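Uncharacterized protein (Legionella longbeachae NSW150, PDB 4JZA) probably removes the 3-phosphate from phosphatidylinositol 3-phosphate, acting as a bacterial phosphoinositide phosphatase on lipids of the infected host cell. Local coordinates at residues 491-501 with 536-544; 198-208 with 261-270. All blocks are in the same frame, centred on the assembly; numbering follows the deposited sequence.

Interaction 1. Residues 491-501 with 536-544; sequences AKKYASFTPGL and QLIILTIGG
Ile542 sits at the middle of this contact, with its two branches spread across Tyr494, Ala491 and Leu501. CG1 stands anti to the carbonyl carbon (chi1 -76°), which carries CD1 over one face of the Tyr494 ring, off-centre and 4.2 Å from the centroid, a CH-pi contact. CG2 meets the same ring farther out, 3.6 Å from Tyr494 CE2, and the two side chains cross at about a right angle. Leu501 comes in from the turn and divides its methyls: CD2 packs 3.9 Å from Ile542 CG1, while CD1 lies against both Ile538 CG2 and Thr541 OG1. Ile538 CG2 also receives Ala491 CB, at 3.8 Å. Thr498 CG2 rests over the end of the helix, 3.8 Å from Thr541 O, and Thr498 OG1 bonds back to Tyr494 O at 2.8 Å, from above the carbonyl plane, on the face opposite Phe497 N. What passes between the segments is mainly apolar contact. Helix 524-542 closes here in a Schellman motif at Gly543 and leads into strand 545-549; Gln536 ties it to Ser546 and to Gln415 of strand 412-416. Helix 501-513 flanks the contact, Leu505 on Ala491 and Leu504 on Thr541, and Leu411 touches Tyr494.

Interaction 2. Residues 198-208 with 261-270; sequences EYQHAYFCNLD and VHQREMMRIL
His262 is held at both ring nitrogens and covered on one face by Leu207, whose CD1 sits over the ring centre, 3.7 Å from the centroid and almost on its normal. ND1 accepts the backbone N-H of Asp208 at 3.1 Å; the bond is nearly straight at hydrogen (169°), although the donor stands 35° out of the ring plane. The ring reaches this place because CG lies between the backbone N and the carbonyl carbon (chi1 55°), pointing across at Leu207 and Asp208. Its edge also meets the face of Tyr203 in an offset edge-to-face pair, with centroids 5.1 Å apart. Farther along, the selenomethionine Met266 runs beside Tyr203, its CE against that ring, while its CG comes in the plane of the Tyr199 ring at the edge, 3.8 Å from CD2. Its SE makes Met-aromatic contacts with both rings, at the edge of Tyr199 and obliquely to Tyr203. One face of Tyr199 takes Leu270 CD2, 4.1 Å from the centroid. Ala202 offers only a methyl, and Ile269 CD1 fits against it. Beside these, the Asn206 amide lies across the Glu265 chain, but its ND2 turns back to Ala202 O at 2.8 Å, which also accepts from Asn206 N. Glu265, bent at chi2, is gripped side-on by Arg268 through NE and NH2.

The two helices run nearly antiparallel, 7.8 Å apart at closest approach, inside the insertion domain. Helix 214-234 supplies Asp220, whose carboxylate oxygens bond separately to His262 NE2 and Tyr203 OH. Since ND1 is an acceptor from Asp208 N, NE2 probably carries the hydrogen of the bond to Asp220; the acidic partner would polarise the imidazole and fix its rotation, tying three segments together beside the apolar packing of Tyr199, Met266, Ile269 and Leu270.

Interaction 2 closes along the chain before interaction 1 opens, and the two never meet: their centres are 46 Å apart and their nearest atoms about 32 Å. Residues 198-208 and 261-270 belong to the all-helical surroundings of the insertion domain, whereas 536-544 ends a helix packed against the mixed sheet, with Leu540 on strand 365-374. Interaction 1 is linked to the probable catalytic region through the chain, since 536-544 runs into strand 545-549; the loop after it, with the first residue of helix 556-574, carries the CX5R pattern of cysteine-based phosphatases. Chemically they contrast: interaction 1 is aliphatic packing around one ring, interaction 2 adds a polar link from His262 and Tyr203 to Asp220.

Interaction 1. Residues 491-501 with 536-544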
loop_
_atom_site.group_PDB
_atom_site.type_symbol
_atom_site.label_atom_id
_atom_site.label_comp_id
_atom_site.label_asym_id
_atom_site.label_seq_id
_atom_site.Cartn_x
_atom_site.Cartn_y
_atom_site.Cartn_z
ATOM N N ALA A 491 3.203 -33.709 -18.528
ATOM C CA ALA A 491 3.275 -33.153 -19.861
ATOM C C ALA A 491 3.712 -34.167 -20.900
ATOM O O ALA A 491 3.341 -34.041 -22.054
ATOM C CB ALA A 491 4.169 -31.930 -19.893
ATOM N N LYS A 492 4.483 -35.173 -20.514
ATOM C CA LYS A 492 4.812 -36.247 -21.467
ATOM C C LYS A 492 3.586 -36.976 -21.994
ATOM O O LYS A 492 3.513 -37.286 -23.191
ATOM C CB LYS A 492 5.791 -37.243 -20.882
ATOM C CG LYS A 492 7.195 -36.672 -20.850
ATOM C CD LYS A 492 8.261 -37.702 -20.490
ATOM C CE LYS A 492 9.197 -37.175 -19.417
ATOM N NZ LYS A 492 10.608 -37.470 -19.743
ATOM N N LYS A 493 2.603 -37.198 -21.122
ATOM C CA LYS A 493 1.347 -37.777 -21.538
ATOM C C LYS A 493 0.835 -37.142 -22.814
ATOM O O LYS A 493 0.173 -37.796 -23.583
ATOM C CB LYS A 493 0.294 -37.613 -20.460
ATOM C CG LYS A 493 0.501 -38.409 -19.165
ATOM C CD LYS A 493 -0.676 -38.106 -18.210
ATOM C CE LYS A 493 -0.913 -39.119 -17.090
ATOM N NZ LYS A 493 -0.103 -38.837 -15.876
ATOM N N TYR A 494 1.181 -35.880 -23.058
ATOM C CA TYR A 494 0.650 -35.098 -24.206
ATOM C C TYR A 494 1.504 -35.116 -25.476
ATOM O O TYR A 494 1.041 -34.697 -26.550
ATOM C CB TYR A 494 0.438 -33.615 -23.783
ATOM C CG TYR A 494 -0.709 -33.379 -22.787
ATOM C CD1 TYR A 494 -0.566 -33.692 -21.429
ATOM C CD2 TYR A 494 -1.914 -32.814 -23.212
ATOM C CE1 TYR A 494 -1.598 -33.480 -20.530
ATOM C CE2 TYR A 494 -2.956 -32.584 -22.339
ATOM C CZ TYR A 494 -2.806 -32.917 -20.991
ATOM O OH TYR A 494 -3.873 -32.699 -20.115
ATOM N N ALA A 495 2.741 -35.579 -25.364
ATOM C CA ALA A 495 3.728 -35.410 -26.443
ATOM C C ALA A 495 3.367 -35.970 -27.809
ATOM O O ALA A 495 3.742 -35.397 -28.825
ATOM C CB ALA A 495 5.060 -36.012 -26.017
ATOM N N SER A 496 2.671 -37.098 -27.832
ATOM C CA SER A 496 2.420 -37.801 -29.063
ATOM C C SER A 496 1.296 -37.205 -29.879
ATOM O O SER A 496 1.147 -37.549 -31.044
ATOM C CB SER A 496 2.108 -39.262 -28.764
ATOM O OG SER A 496 3.116 -39.828 -27.932
ATOM N N PHE A 497 0.487 -36.333 -29.294
ATOM C CA PHE A 497 -0.584 -35.663 -30.056
ATOM C C PHE A 497 -0.592 -34.141 -29.966
ATOM O O PHE A 497 -1.525 -33.498 -30.481
ATOM C CB PHE A 497 -1.947 -36.198 -29.655
ATOM C CG PHE A 497 -2.185 -36.197 -28.190
ATOM C CD1 PHE A 497 -2.598 -35.044 -27.555
ATOM C CD2 PHE A 497 -1.990 -37.347 -27.441
ATOM C CE1 PHE A 497 -2.830 -35.042 -26.194
ATOM C CE2 PHE A 497 -2.216 -37.348 -26.080
ATOM C CZ PHE A 497 -2.645 -36.194 -25.455
ATOM N N THR A 498 0.473 -33.587 -29.367
ATOM C CA THR A 498 0.680 -32.150 -29.292
ATOM C C THR A 498 1.893 -31.684 -30.115
ATOM O O THR A 498 3.056 -31.881 -29.742
ATOM C CB THR A 498 0.792 -31.708 -27.840
ATOM O OG1 THR A 498 -0.278 -32.316 -27.075
ATOM C CG2 THR A 498 0.667 -30.197 -27.779
ATOM N N PRO A 499 1.623 -31.068 -31.265
ATOM C CA PRO A 499 2.750 -30.661 -32.087
ATOM C C PRO A 499 3.588 -29.618 -31.376
ATOM O O PRO A 499 3.031 -28.692 -30.843
ATOM C CB PRO A 499 2.105 -30.070 -33.350
ATOM C CG PRO A 499 0.634 -30.351 -33.259
ATOM C CD PRO A 499 0.308 -30.747 -31.855
ATOM N N GLY A 500 4.910 -29.785 -31.390
ATOM C CA GLY A 500 5.867 -28.825 -30.878
ATOM C C GLY A 500 6.295 -29.090 -29.442
ATOM O O GLY A 500 7.255 -28.459 -28.907
ATOM N N LEU A 501 5.608 -30.006 -28.785
ATOM C CA LEU A 501 5.801 -30.120 -27.368
ATOM C C LEU A 501 7.119 -30.787 -27.083
ATOM O O LEU A 501 7.820 -30.398 -26.164
ATOM C CB LEU A 501 4.666 -30.885 -26.721
ATOM C CG LEU A 501 4.708 -31.098 -25.205
ATOM C CD1 LEU A 501 4.765 -29.745 -24.512
ATOM C CD2 LEU A 501 3.493 -31.860 -24.685
ATOM N N GLN A 536 5.828 -22.255 -18.989
ATOM C CA GLN A 536 4.692 -21.511 -19.551
ATOM C C GLN A 536 4.499 -21.917 -20.970
ATOM O O GLN A 536 3.376 -21.984 -21.442
ATOM C CB GLN A 536 4.883 -20.002 -19.533
ATOM C CG GLN A 536 4.977 -19.401 -18.159
ATOM C CD GLN A 536 3.663 -19.208 -17.515
ATOM O OE1 GLN A 536 2.626 -19.398 -18.148
ATOM N NE2 GLN A 536 3.679 -18.828 -16.233
ATOM N N LEU A 537 5.589 -22.138 -21.679
ATOM C CA LEU A 537 5.485 -22.492 -23.089
ATOM C C LEU A 537 4.894 -23.895 -23.224
ATOM O O LEU A 537 4.093 -24.153 -24.115
ATOM C CB LEU A 537 6.834 -22.392 -23.772
ATOM C CG LEU A 537 7.303 -20.946 -24.052
ATOM C CD1 LEU A 537 8.748 -21.007 -24.499
ATOM C CD2 LEU A 537 6.484 -20.129 -25.068
ATOM N N ILE A 538 5.245 -24.785 -22.308
ATOM C CA ILE A 538 4.656 -26.096 -22.277
ATOM C C ILE A 538 3.154 -26.015 -22.099
ATOM O O ILE A 538 2.407 -26.544 -22.917
ATOM C CB ILE A 538 5.315 -26.970 -21.197
ATOM C CG1 ILE A 538 6.727 -27.354 -21.662
ATOM C CG2 ILE A 538 4.537 -28.255 -20.955
ATOM C CD1 ILE A 538 7.667 -27.732 -20.522
ATOM N N ILE A 539 2.705 -25.348 -21.044
ATOM C CA ILE A 539 1.277 -25.165 -20.812
ATOM C C ILE A 539 0.609 -24.536 -22.020
ATOM O O ILE A 539 -0.455 -24.987 -22.457
ATOM C CB ILE A 539 1.012 -24.321 -19.544
ATOM C CG1 ILE A 539 1.490 -25.069 -18.294
ATOM C CG2 ILE A 539 -0.471 -24.039 -19.351
ATOM C CD1 ILE A 539 0.917 -26.459 -18.086
ATOM N N LEU A 540 1.229 -23.505 -22.571
ATOM C CA LEU A 540 0.642 -22.839 -23.700
ATOM C C LEU A 540 0.521 -23.734 -24.907
ATOM O O LEU A 540 -0.530 -23.731 -25.517
ATOM C CB LEU A 540 1.372 -21.555 -24.070
ATOM C CG LEU A 540 1.142 -20.498 -23.000
ATOM C CD1 LEU A 540 2.233 -19.467 -23.133
ATOM C CD2 LEU A 540 -0.237 -19.861 -23.105
ATOM N N THR A 541 1.547 -24.487 -25.283
ATOM C CA THR A 541 1.399 -25.251 -26.509
ATOM C C THR A 541 0.366 -26.387 -26.252
ATOM O O THR A 541 -0.451 -26.676 -27.124
ATOM C CB THR A 541 2.736 -25.707 -27.174
ATOM O OG1 THR A 541 3.146 -26.984 -26.703
ATOM C CG2 THR A 541 3.840 -24.717 -26.957
ATOM N N ILE A 542 0.327 -26.946 -25.037
ATOM C CA ILE A 542 -0.710 -27.907 -24.702
ATOM C C ILE A 542 -2.075 -27.249 -24.783
ATOM O O ILE A 542 -3.041 -27.914 -25.053
ATOM C CB ILE A 542 -0.507 -28.524 -23.313
ATOM C CG1 ILE A 542 0.606 -29.555 -23.383
ATOM C CG2 ILE A 542 -1.745 -29.229 -22.805
ATOM C CD1 ILE A 542 1.107 -30.057 -22.048
ATOM N N GLY A 543 -2.184 -25.947 -24.565
ATOM C CA GLY A 543 -3.517 -25.307 -24.491
ATOM C C GLY A 543 -4.105 -25.196 -23.093
ATOM O O GLY A 543 -5.284 -24.941 -22.926
ATOM N N GLY A 544 -3.277 -25.361 -22.073
ATOM C CA GLY A 544 -3.753 -25.211 -20.689
ATOM C C GLY A 544 -3.852 -23.733 -20.288
ATOM O O GLY A 544 -3.596 -22.809 -21.099
#

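Interaction 2. Residues 198-208 with 261-270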
loop_
_atom_site.group_PDB
_atom_site.type_symbol
_atom_site.label_atom_id
_atom_site.label_comp_id
_atom_site.label_asym_id
_atom_site.label_seq_id
_atom_site.Cartn_x
_atom_site.Cartn_y
_atom_site.Cartn_z
ATOM N N GLU A 198 -8.484 -15.631 19.107
ATOM C CA GLU A 198 -8.984 -16.148 17.839
ATOM C C GLU A 198 -10.283 -16.908 18.033
ATOM O O GLU A 198 -11.200 -16.716 17.253
ATOM C CB GLU A 198 -7.935 -17.003 17.067
ATOM C CG GLU A 198 -8.358 -17.390 15.631
ATOM C CD GLU A 198 -7.335 -18.253 14.834
ATOM O OE1 GLU A 198 -7.739 -18.929 13.829
ATOM O OE2 GLU A 198 -6.131 -18.267 15.192
ATOM N N TYR A 199 -10.384 -17.778 19.036
ATOM C CA TYR A 199 -11.607 -18.629 19.153
ATOM C C TYR A 199 -12.842 -17.787 19.484
ATOM O O TYR A 199 -13.969 -18.090 19.084
ATOM C CB TYR A 199 -11.429 -19.800 20.152
ATOM C CG TYR A 199 -11.421 -19.370 21.582
ATOM C CD1 TYR A 199 -10.312 -18.767 22.112
ATOM C CD2 TYR A 199 -12.544 -19.546 22.417
ATOM C CE1 TYR A 199 -10.280 -18.340 23.435
ATOM C CE2 TYR A 199 -12.514 -19.134 23.746
ATOM C CZ TYR A 199 -11.358 -18.530 24.254
ATOM O OH TYR A 199 -11.210 -18.064 25.550
ATOM N N GLN A 200 -12.620 -16.707 20.199
ATOM C CA GLN A 200 -13.729 -15.878 20.615
ATOM C C GLN A 200 -14.180 -15.064 19.424
ATOM O O GLN A 200 -15.369 -14.871 19.228
ATOM C CB GLN A 200 -13.333 -14.970 21.787
ATOM C CG GLN A 200 -12.921 -15.701 23.069
ATOM C CD GLN A 200 -12.440 -14.736 24.152
ATOM O OE1 GLN A 200 -13.228 -14.098 24.809
ATOM N NE2 GLN A 200 -11.158 -14.616 24.309
ATOM N N HIS A 201 -13.217 -14.593 18.632
ATOM C CA HIS A 201 -13.502 -13.901 17.364
ATOM C C HIS A 201 -14.346 -14.799 16.465
ATOM O O HIS A 201 -15.305 -14.311 15.837
ATOM C CB HIS A 201 -12.200 -13.521 16.631
ATOM C CG HIS A 201 -12.327 -12.350 15.691
ATOM N ND1 HIS A 201 -12.428 -11.047 16.126
ATOM C CD2 HIS A 201 -12.326 -12.283 14.340
ATOM C CE1 HIS A 201 -12.480 -10.227 15.090
ATOM N NE2 HIS A 201 -12.437 -10.956 13.994
ATOM N N ALA A 202 -14.022 -16.089 16.404
ATOM C CA ALA A 202 -14.827 -16.966 15.594
ATOM C C ALA A 202 -16.258 -17.070 16.152
ATOM O O ALA A 202 -17.244 -17.118 15.368
ATOM C CB ALA A 202 -14.209 -18.338 15.485
ATOM N N TYR A 203 -16.379 -17.100 17.487
ATOM C CA TYR A 203 -17.698 -17.241 18.124
ATOM C C TYR A 203 -18.631 -16.138 17.643
ATOM O O TYR A 203 -19.651 -16.411 17.053
ATOM C CB TYR A 203 -17.606 -17.239 19.660
ATOM C CG TYR A 203 -18.930 -17.496 20.357
ATOM C CD1 TYR A 203 -19.405 -18.780 20.487
ATOM C CD2 TYR A 203 -19.681 -16.492 20.879
ATOM C CE1 TYR A 203 -20.592 -19.067 21.110
ATOM C CE2 TYR A 203 -20.894 -16.762 21.495
ATOM C CZ TYR A 203 -21.343 -18.061 21.619
ATOM O OH TYR A 203 -22.552 -18.404 22.212
ATOM N N PHE A 204 -18.248 -14.895 17.850
ATOM C CA PHE A 204 -19.135 -13.782 17.554
ATOM C C PHE A 204 -19.296 -13.559 16.060
ATOM O O PHE A 204 -20.365 -13.185 15.598
ATOM C CB PHE A 204 -18.629 -12.492 18.225
ATOM C CG PHE A 204 -18.784 -12.472 19.722
ATOM C CD1 PHE A 204 -20.031 -12.307 20.304
ATOM C CD2 PHE A 204 -17.683 -12.600 20.557
ATOM C CE1 PHE A 204 -20.169 -12.292 21.692
ATOM C CE2 PHE A 204 -17.811 -12.570 21.940
ATOM C CZ PHE A 204 -19.052 -12.420 22.508
ATOM N N CYS A 205 -18.245 -13.771 15.284
ATOM C CA CYS A 205 -18.348 -13.498 13.833
ATOM C C CYS A 205 -19.160 -14.561 13.113
ATOM O O CYS A 205 -19.649 -14.312 12.034
ATOM C CB CYS A 205 -16.965 -13.305 13.159
ATOM S SG CYS A 205 -16.120 -11.794 13.701
ATOM N N ASN A 206 -19.332 -15.733 13.716
ATOM C CA ASN A 206 -20.152 -16.787 13.090
ATOM C C ASN A 206 -21.496 -17.022 13.746
ATOM O O ASN A 206 -22.270 -17.865 13.294
ATOM C CB ASN A 206 -19.368 -18.073 13.040
ATOM C CG ASN A 206 -18.181 -17.955 12.118
ATOM O OD1 ASN A 206 -18.344 -17.978 10.914
ATOM N ND2 ASN A 206 -16.996 -17.772 12.681
ATOM N N LEU A 207 -21.789 -16.234 14.773
ATOM C CA LEU A 207 -23.008 -16.391 15.543
ATOM C C LEU A 207 -24.219 -16.444 14.631
ATOM O O LEU A 207 -24.454 -15.529 13.831
ATOM C CB LEU A 207 -23.174 -15.213 16.506
ATOM C CG LEU A 207 -24.196 -15.358 17.626
ATOM C CD1 LEU A 207 -23.718 -16.396 18.634
ATOM C CD2 LEU A 207 -24.426 -14.000 18.272
ATOM N N ASP A 208 -24.976 -17.524 14.775
ATOM C CA ASP A 208 -26.256 -17.729 14.113
ATOM C C ASP A 208 -27.306 -16.624 14.397
ATOM O O ASP A 208 -27.419 -16.153 15.517
ATOM C CB ASP A 208 -26.799 -19.071 14.568
ATOM C CG ASP A 208 -28.077 -19.419 13.904
ATOM O OD1 ASP A 208 -28.364 -18.929 12.804
ATOM O OD2 ASP A 208 -28.833 -20.184 14.475
ATOM N N VAL A 261 -23.186 -23.158 13.728
ATOM C CA VAL A 261 -22.077 -22.647 12.964
ATOM C C VAL A 261 -20.976 -22.146 13.910
ATOM O O VAL A 261 -19.835 -22.589 13.864
ATOM C CB VAL A 261 -22.539 -21.509 12.024
ATOM C CG1 VAL A 261 -21.389 -21.066 11.133
ATOM C CG2 VAL A 261 -23.735 -21.938 11.165
ATOM N N HIS A 262 -21.342 -21.225 14.786
ATOM C CA HIS A 262 -20.391 -20.571 15.705
ATOM C C HIS A 262 -19.711 -21.494 16.732
ATOM O O HIS A 262 -18.522 -21.355 17.005
ATOM C CB HIS A 262 -21.052 -19.367 16.429
ATOM C CG HIS A 262 -22.326 -19.697 17.156
ATOM N ND1 HIS A 262 -23.556 -19.677 16.543
ATOM C CD2 HIS A 262 -22.562 -20.047 18.440
ATOM C CE1 HIS A 262 -24.492 -20.013 17.409
ATOM N NE2 HIS A 262 -23.915 -20.243 18.568
ATOM N N GLN A 263 -20.459 -22.420 17.316
ATOM C CA GLN A 263 -19.844 -23.393 18.220
ATOM C C GLN A 263 -18.844 -24.213 17.421
ATOM O O GLN A 263 -17.754 -24.522 17.905
ATOM C CB GLN A 263 -20.901 -24.290 18.881
ATOM C CG GLN A 263 -21.697 -23.589 19.983
ATOM C CD GLN A 263 -23.094 -24.146 20.118
ATOM O OE1 GLN A 263 -23.872 -24.092 19.179
ATOM N NE2 GLN A 263 -23.414 -24.685 21.246
ATOM N N ARG A 264 -19.218 -24.522 16.179
ATOM C CA ARG A 264 -18.376 -25.308 15.282
ATOM C C ARG A 264 -17.021 -24.606 15.035
ATOM O O ARG A 264 -15.954 -25.196 15.206
ATOM C CB ARG A 264 -19.119 -25.608 13.937
ATOM C CG ARG A 264 -18.551 -26.802 13.165
ATOM C CD ARG A 264 -19.123 -27.166 11.810
ATOM N NE ARG A 264 -20.565 -26.958 11.696
ATOM C CZ ARG A 264 -21.143 -26.190 10.768
ATOM N NH1 ARG A 264 -20.401 -25.552 9.847
ATOM N NH2 ARG A 264 -22.472 -26.057 10.755
ATOM N N GLU A 265 -17.067 -23.345 14.633
ATOM C CA GLU A 265 -15.843 -22.650 14.260
ATOM C C GLU A 265 -14.968 -22.375 15.489
ATOM O O GLU A 265 -13.758 -22.358 15.390
ATOM C CB GLU A 265 -16.171 -21.358 13.464
ATOM C CG GLU A 265 -16.795 -21.606 12.082
ATOM C CD GLU A 265 -16.062 -22.680 11.264
ATOM O OE1 GLU A 265 -14.820 -22.619 11.132
ATOM O OE2 GLU A 265 -16.727 -23.609 10.760
HETATM N N MSE A 266 -15.598 -22.152 16.635
HETATM C CA MSE A 266 -14.880 -21.976 17.864
HETATM C C MSE A 266 -14.157 -23.240 18.198
HETATM O O MSE A 266 -13.013 -23.187 18.590
HETATM C CB MSE A 266 -15.832 -21.650 18.985
HETATM C CG MSE A 266 -15.073 -21.523 20.316
HETATM SE SE MSE A 266 -16.195 -21.160 21.898
HETATM C CE MSE A 266 -17.966 -21.629 21.132
HETATM N N MSE A 267 -14.797 -24.396 18.058
HETATM C CA MSE A 267 -14.110 -25.661 18.354
HETATM C C MSE A 267 -12.950 -25.849 17.420
HETATM O O MSE A 267 -11.842 -26.150 17.863
HETATM C CB MSE A 267 -15.000 -26.910 18.280
HETATM C CG MSE A 267 -15.669 -27.299 19.615
HETATM SE SE MSE A 267 -14.505 -27.358 21.257
HETATM C CE MSE A 267 -15.102 -25.580 21.819
ATOM N N ARG A 268 -13.189 -25.661 16.123
ATOM C CA ARG A 268 -12.142 -25.835 15.106
ATOM C C ARG A 268 -10.825 -25.201 15.533
ATOM O O ARG A 268 -9.758 -25.749 15.299
ATOM C CB ARG A 268 -12.585 -25.267 13.760
ATOM C CG ARG A 268 -11.610 -25.531 12.614
ATOM C CD ARG A 268 -12.044 -24.838 11.338
ATOM N NE ARG A 268 -13.472 -25.023 11.100
ATOM C CZ ARG A 268 -14.033 -26.149 10.650
ATOM N NH1 ARG A 268 -13.294 -27.216 10.379
ATOM N NH2 ARG A 268 -15.354 -26.205 10.461
ATOM N N ILE A 269 -10.899 -24.061 16.185
ATOM C CA ILE A 269 -9.698 -23.397 16.641
ATOM C C ILE A 269 -9.122 -23.978 17.923
ATOM O O ILE A 269 -7.901 -24.014 18.101
ATOM C CB ILE A 269 -9.972 -21.913 16.850
ATOM C CG1 ILE A 269 -10.221 -21.270 15.481
ATOM C CG2 ILE A 269 -8.812 -21.262 17.569
ATOM C CD1 ILE A 269 -11.353 -20.270 15.458
ATOM N N LEU A 270 -9.994 -24.418 18.823
ATOM C CA LEU A 270 -9.548 -24.900 20.136
ATOM C C LEU A 270 -8.947 -26.300 20.004
ATOM O O LEU A 270 -8.030 -26.646 20.733
ATOM C CB LEU A 270 -10.705 -24.876 21.153
ATOM C CG LEU A 270 -11.172 -23.499 21.668
ATOM C CD1 LEU A 270 -12.356 -23.615 22.612
ATOM C CD2 LEU A 270 -10.050 -22.768 22.363
#